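Local coordinates for protein DNA endonuclease i-cvui (Chlorella vulgaris, PDB 5A72) that probably cleaves DNA as a LAGLIDADG homing endonuclease that takes part in intron homing, at residues A16-A21 and L45-S50. Residues are numbered along the deposited sequence; the frame is centred on the assembly and turned at random.
With CA (calcium ion), chain E; nucleotides of chain D.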
ATOM      1  N   ALA B  16      -7.075   3.982   5.385  1.00 16.86           N
ATOM      2  CA  ALA B  16      -6.229   3.283   6.345  1.00 25.35           C
ATOM      3  C   ALA B  16      -5.451   2.128   5.708  1.00 24.18           C
ATOM      4  O   ALA B  16      -4.265   1.929   6.001  1.00 19.13           O
ATOM      5  CB  ALA B  16      -7.062   2.763   7.505  1.00 25.61           C
ATOM      6  N   GLY B  17      -6.133   1.369   4.847  1.00 22.86           N
ATOM      7  CA  GLY B  17      -5.505   0.271   4.136  1.00 21.27           C
ATOM      8  C   GLY B  17      -4.418   0.803   3.227  1.00 20.68           C
ATOM      9  O   GLY B  17      -3.310   0.270   3.166  1.00 21.97           O
ATOM     10  N   PHE B  18      -4.728   1.894   2.544  1.00 23.09           N
ATOM     11  CA  PHE B  18      -3.786   2.483   1.617  1.00 21.60           C
ATOM     12  C   PHE B  18      -2.576   3.051   2.342  1.00 21.90           C
ATOM     13  O   PHE B  18      -1.449   2.864   1.899  1.00 24.32           O
ATOM     14  CB  PHE B  18      -4.460   3.564   0.784  1.00 20.22           C
ATOM     15  CG  PHE B  18      -3.751   3.851  -0.498  1.00 21.71           C
ATOM     16  CD1 PHE B  18      -3.994   3.071  -1.627  1.00 26.29           C
ATOM     17  CD2 PHE B  18      -2.831   4.883  -0.583  1.00 22.02           C
ATOM     18  CE1 PHE B  18      -3.337   3.328  -2.829  1.00 29.95           C
ATOM     19  CE2 PHE B  18      -2.167   5.142  -1.776  1.00 29.47           C
ATOM     20  CZ  PHE B  18      -2.422   4.368  -2.905  1.00 29.84           C
ATOM     21  N   VAL B  19      -2.797   3.738   3.459  1.00 23.06           N
ATOM     22  CA  VAL B  19      -1.670   4.267   4.226  1.00 22.34           C
ATOM     23  C   VAL B  19      -0.861   3.132   4.876  1.00 23.48           C
ATOM     24  O   VAL B  19       0.375   3.144   4.822  1.00 26.74           O
ATOM     25  CB  VAL B  19      -2.125   5.266   5.306  1.00 21.55           C
ATOM     26  CG1 VAL B  19      -0.924   5.795   6.064  1.00 19.75           C
ATOM     27  CG2 VAL B  19      -2.882   6.418   4.669  1.00 19.78           C
ATOM     28  N   ASP B  20      -1.539   2.147   5.461  1.00 19.53           N
ATOM     29  CA  ASP B  20      -0.845   0.985   6.015  1.00 23.98           C
ATOM     30  C   ASP B  20       0.151   0.390   5.014  1.00 27.82           C
ATOM     31  O   ASP B  20       1.180  -0.152   5.402  1.00 29.60           O
ATOM     32  CB  ASP B  20      -1.838  -0.100   6.447  1.00 23.51           C
ATOM     33  CG  ASP B  20      -2.219  -0.002   7.919  1.00 27.58           C
ATOM     34  OD1 ASP B  20      -1.478   0.647   8.689  1.00 26.81           O
ATOM     35  OD2 ASP B  20      -3.260  -0.587   8.308  1.00 27.27           O
ATOM     36  N   ALA B  21      -0.142   0.508   3.724  1.00 25.02           N
ATOM     37  CA  ALA B  21       0.717  -0.089   2.720  1.00 25.77           C
ATOM     38  C   ALA B  21       1.669   0.920   2.066  1.00 26.95           C
ATOM     39  O   ALA B  21       2.887   0.771   2.139  1.00 26.11           O
ATOM     40  CB  ALA B  21      -0.136  -0.775   1.669  1.00 25.25           C
ATOM     41  N   LEU B  45       1.866  12.768   7.983  1.00 24.06           N
ATOM     42  CA  LEU B  45       1.363  11.603   7.287  1.00 23.44           C
ATOM     43  C   LEU B  45       1.588  11.821   5.808  1.00 23.67           C
ATOM     44  O   LEU B  45       1.311  12.898   5.284  1.00 25.88           O
ATOM     45  CB  LEU B  45      -0.112  11.379   7.586  1.00 22.69           C
ATOM     46  CG  LEU B  45      -0.765  10.286   6.761  1.00 22.65           C
ATOM     47  CD1 LEU B  45      -1.708   9.522   7.653  1.00 28.19           C
ATOM     48  CD2 LEU B  45      -1.527  10.901   5.616  1.00 23.56           C
ATOM     49  N   THR B  46       2.093  10.805   5.128  1.00 25.76           N
ATOM     50  CA  THR B  46       2.404  10.950   3.715  1.00 25.81           C
ATOM     51  C   THR B  46       2.028   9.708   2.905  1.00 25.73           C
ATOM     52  O   THR B  46       2.203   8.582   3.356  1.00 28.49           O
ATOM     53  CB  THR B  46       3.897  11.267   3.518  1.00 29.28           C
ATOM     54  OG1 THR B  46       4.249  12.447   4.276  1.00 30.45           O
ATOM     55  CG2 THR B  46       4.204  11.475   2.046  1.00 24.85           C
ATOM     56  N   VAL B  47       1.489   9.930   1.713  1.00 28.97           N
ATOM     57  CA  VAL B  47       1.128   8.856   0.793  1.00 25.53           C
ATOM     58  C   VAL B  47       1.866   9.019  -0.526  1.00 21.81           C
ATOM     59  O   VAL B  47       1.884  10.086  -1.098  1.00 25.25           O
ATOM     60  CB  VAL B  47      -0.370   8.842   0.526  1.00 21.29           C
ATOM     61  CG1 VAL B  47      -0.687   7.833  -0.524  1.00 25.50           C
ATOM     62  CG2 VAL B  47      -1.121   8.529   1.806  1.00 26.16           C
ATOM     63  N   PHE B  48       2.484   7.959  -1.006  1.00 26.35           N
ATOM     64  CA  PHE B  48       3.293   8.050  -2.208  1.00 27.57           C
ATOM     65  C   PHE B  48       2.600   7.318  -3.329  1.00 29.20           C
ATOM     66  O   PHE B  48       1.866   6.365  -3.085  1.00 30.39           O
ATOM     67  CB  PHE B  48       4.680   7.472  -1.961  1.00 26.20           C
ATOM     68  CG  PHE B  48       5.305   7.972  -0.699  1.00 29.38           C
ATOM     69  CD1 PHE B  48       5.073   7.325   0.509  1.00 28.10           C
ATOM     70  CD2 PHE B  48       6.100   9.106  -0.709  1.00 27.94           C
ATOM     71  CE1 PHE B  48       5.631   7.794   1.688  1.00 30.57           C
ATOM     72  CE2 PHE B  48       6.674   9.576   0.455  1.00 28.33           C
ATOM     73  CZ  PHE B  48       6.438   8.920   1.662  1.00 30.52           C
ATOM     74  N   GLN B  49       2.805   7.784  -4.555  1.00 30.14           N
ATOM     75  CA  GLN B  49       2.292   7.079  -5.718  1.00 30.51           C
ATOM     76  C   GLN B  49       3.001   7.598  -6.948  1.00 31.73           C
ATOM     77  O   GLN B  49       3.498   8.729  -6.955  1.00 34.77           O
ATOM     78  CB  GLN B  49       0.779   7.244  -5.846  1.00 23.43           C
ATOM     79  CG  GLN B  49       0.104   6.179  -6.709  1.00 34.43           C
ATOM     80  CD  GLN B  49       0.178   4.767  -6.124  1.00 29.28           C
ATOM     81  OE1 GLN B  49       0.480   4.580  -4.952  1.00 34.27           O
ATOM     82  NE2 GLN B  49      -0.100   3.773  -6.951  1.00 32.60           N
ATOM     83  N   SER B  50       3.092   6.756  -7.969  1.00 30.46           N
ATOM     84  CA  SER B  50       3.637   7.185  -9.241  1.00 32.96           C
ATOM     85  C   SER B  50       2.766   8.296  -9.835  1.00 33.45           C
ATOM     86  O   SER B  50       1.530   8.210  -9.813  1.00 31.50           O
ATOM     87  CB  SER B  50       3.736   6.007 -10.203  1.00 30.87           C
ATOM     88  OG  SER B  50       4.554   6.351 -11.303  1.00 41.16           O
TER
HETATM   89 CA    CA E1163       4.530  -0.907   1.795  1.00 29.18          CA
ATOM     90  P    DC D  14       3.757   3.264  -6.589  1.00 33.52           P
ATOM     91  OP1  DC D  14       2.803   2.422  -5.836  1.00 29.33           O
ATOM     92  OP2  DC D  14       3.297   4.002  -7.791  1.00 35.16           O
ATOM     93  O5'  DC D  14       4.431   4.323  -5.574  1.00 37.80           O
ATOM     94  C5'  DC D  14       4.384   4.111  -4.150  1.00 29.03           C
ATOM     95  C4'  DC D  14       5.557   3.274  -3.676  1.00 30.08           C
ATOM     96  O4'  DC D  14       6.792   3.730  -4.285  1.00 31.33           O
ATOM     97  C3'  DC D  14       5.813   3.290  -2.158  1.00 28.04           C
ATOM     98  O3'  DC D  14       5.860   1.968  -1.707  1.00 25.98           O
ATOM     99  C2'  DC D  14       7.183   3.982  -2.027  1.00 24.13           C
ATOM    100  C1'  DC D  14       7.812   3.567  -3.330  1.00 27.45           C
ATOM    101  N1   DC D  14       9.043   4.319  -3.770  1.00 26.56           N
ATOM    102  C2   DC D  14      10.246   4.142  -3.082  1.00 25.24           C
ATOM    103  O2   DC D  14      10.264   3.418  -2.066  1.00 26.88           O
ATOM    104  N3   DC D  14      11.360   4.778  -3.536  1.00 21.27           N
ATOM    105  C4   DC D  14      11.302   5.535  -4.631  1.00 21.19           C
ATOM    106  N4   DC D  14      12.426   6.126  -5.044  1.00 21.40           N
ATOM    107  C5   DC D  14      10.089   5.722  -5.351  1.00 23.83           C
ATOM    108  C6   DC D  14       8.999   5.090  -4.899  1.00 27.90           C
ATOM    109  P    DG D  15       6.134   1.616  -0.170  1.00 31.62           P
ATOM    110  OP1  DG D  15       7.605   1.528  -0.009  1.00 28.63           O
ATOM    111  OP2  DG D  15       5.373   0.379   0.096  1.00 33.84           O
ATOM    112  O5'  DG D  15       5.380   2.792   0.664  1.00 32.73           O
ATOM    113  C5'  DG D  15       6.066   3.991   1.177  1.00 30.91           C
ATOM    114  C4'  DG D  15       7.281   3.649   2.023  1.00 28.85           C
ATOM    115  O4'  DG D  15       8.483   3.972   1.285  1.00 30.77           O
ATOM    116  C3'  DG D  15       7.418   4.391   3.335  1.00 28.92           C
ATOM    117  O3'  DG D  15       8.174   3.565   4.238  1.00 33.54           O
ATOM    118  C2'  DG D  15       8.191   5.643   2.910  1.00 27.42           C
ATOM    119  C1'  DG D  15       9.156   5.063   1.885  1.00 24.21           C
ATOM    120  N9   DG D  15       9.535   5.965   0.798  1.00 23.43           N
ATOM    121  C8   DG D  15       8.689   6.652  -0.037  1.00 22.62           C
ATOM    122  N7   DG D  15       9.311   7.335  -0.960  1.00 23.35           N
ATOM    123  C5   DG D  15      10.659   7.061  -0.739  1.00 22.34           C
ATOM    124  C6   DG D  15      11.821   7.524  -1.427  1.00 23.82           C
ATOM    125  O6   DG D  15      11.892   8.287  -2.412  1.00 22.43           O
ATOM    126  N1   DG D  15      12.987   6.998  -0.875  1.00 22.59           N
ATOM    127  C2   DG D  15      13.029   6.145   0.198  1.00 23.55           C
ATOM    128  N2   DG D  15      14.249   5.742   0.583  1.00 27.08           N
ATOM    129  N3   DG D  15      11.955   5.707   0.848  1.00 21.56           N
ATOM    130  C4   DG D  15      10.810   6.204   0.326  1.00 20.73           C
ATOM    131  P    DA D  16       8.360   3.970   5.786  1.00 29.50           P
ATOM    132  OP1  DA D  16       8.986   2.837   6.521  1.00 30.48           O
ATOM    133  OP2  DA D  16       7.083   4.582   6.241  1.00 26.38           O
ATOM    134  O5'  DA D  16       9.481   5.085   5.732  1.00 27.24           O
ATOM    135  C5'  DA D  16      10.787   4.703   5.441  1.00 28.36           C
ATOM    136  C4'  DA D  16      11.698   5.904   5.445  1.00 29.88           C
ATOM    137  O4'  DA D  16      11.514   6.675   4.236  1.00 25.25           O
ATOM    138  C3'  DA D  16      11.501   6.893   6.611  1.00 25.31           C
ATOM    139  O3'  DA D  16      12.776   7.190   7.141  1.00 32.00           O
ATOM    140  C2'  DA D  16      10.908   8.111   5.919  1.00 22.22           C
ATOM    141  C1'  DA D  16      11.627   8.016   4.586  1.00 24.24           C
ATOM    142  N9   DA D  16      11.064   8.834   3.525  1.00 24.05           N
ATOM    143  C8   DA D  16       9.775   9.268   3.410  1.00 21.40           C
ATOM    144  N7   DA D  16       9.566  10.008   2.349  1.00 24.28           N
ATOM    145  C5   DA D  16      10.804  10.062   1.729  1.00 20.97           C
ATOM    146  C6   DA D  16      11.248  10.696   0.552  1.00 23.95           C
ATOM    147  N6   DA D  16      10.450  11.428  -0.230  1.00 25.26           N
ATOM    148  N1   DA D  16      12.550  10.558   0.216  1.00 21.99           N
ATOM    149  C2   DA D  16      13.343   9.826   1.016  1.00 23.45           C
ATOM    150  N3   DA D  16      13.034   9.184   2.142  1.00 19.81           N
ATOM    151  C4   DA D  16      11.739   9.348   2.445  1.00 20.34           C
TER
HETATM  152  O   HOH W   1       3.515  -1.272   4.006  1.00 28.17           O
HETATM  153  O   HOH W   2       5.806   1.064   3.424  1.00 36.48           O
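Phe18 and Val19 on helix 6-22 pack against Val47 and Leu45 on strand 39-50. The two segments run at 81° to each other. The contact is mainly between side chains. Val47 CG1 meets the Phe18 ring at its edge, near the ring plane. Phe18 CG lies anti to the backbone N (chi1 -158°), which brings the CD2-CE2 edge of the ring up to Val47. Val47 CG2 touches Val19 CG2 at 4.0 Å, and Val19 CG1 reaches Leu45 CD1 at 4.1 Å. Ile60 of helix 54-64 also touches both Phe18 and Val47.

Phe48 points its ring at the DNA instead. The C8 edge of the DG15 base of chain D points onto one face, with C8 3.4 Å above the ring centre. With an alanine here, C8 would probably lose the apolar surface under it.

Polar contacts reach the DNA phosphates directly and through calcium. Ser50 N donates to DC14 OP2 at 2.8 Å. Ala21 O binds a calcium ion at 2.4 Å, and DG15 OP2 binds the same ion at 2.3 Å. Asp22 of the second subunit is another ligand.

The apolar packing thus joins the metal-binding end of the LAGLIDADG helix to the strand that grips the DNA.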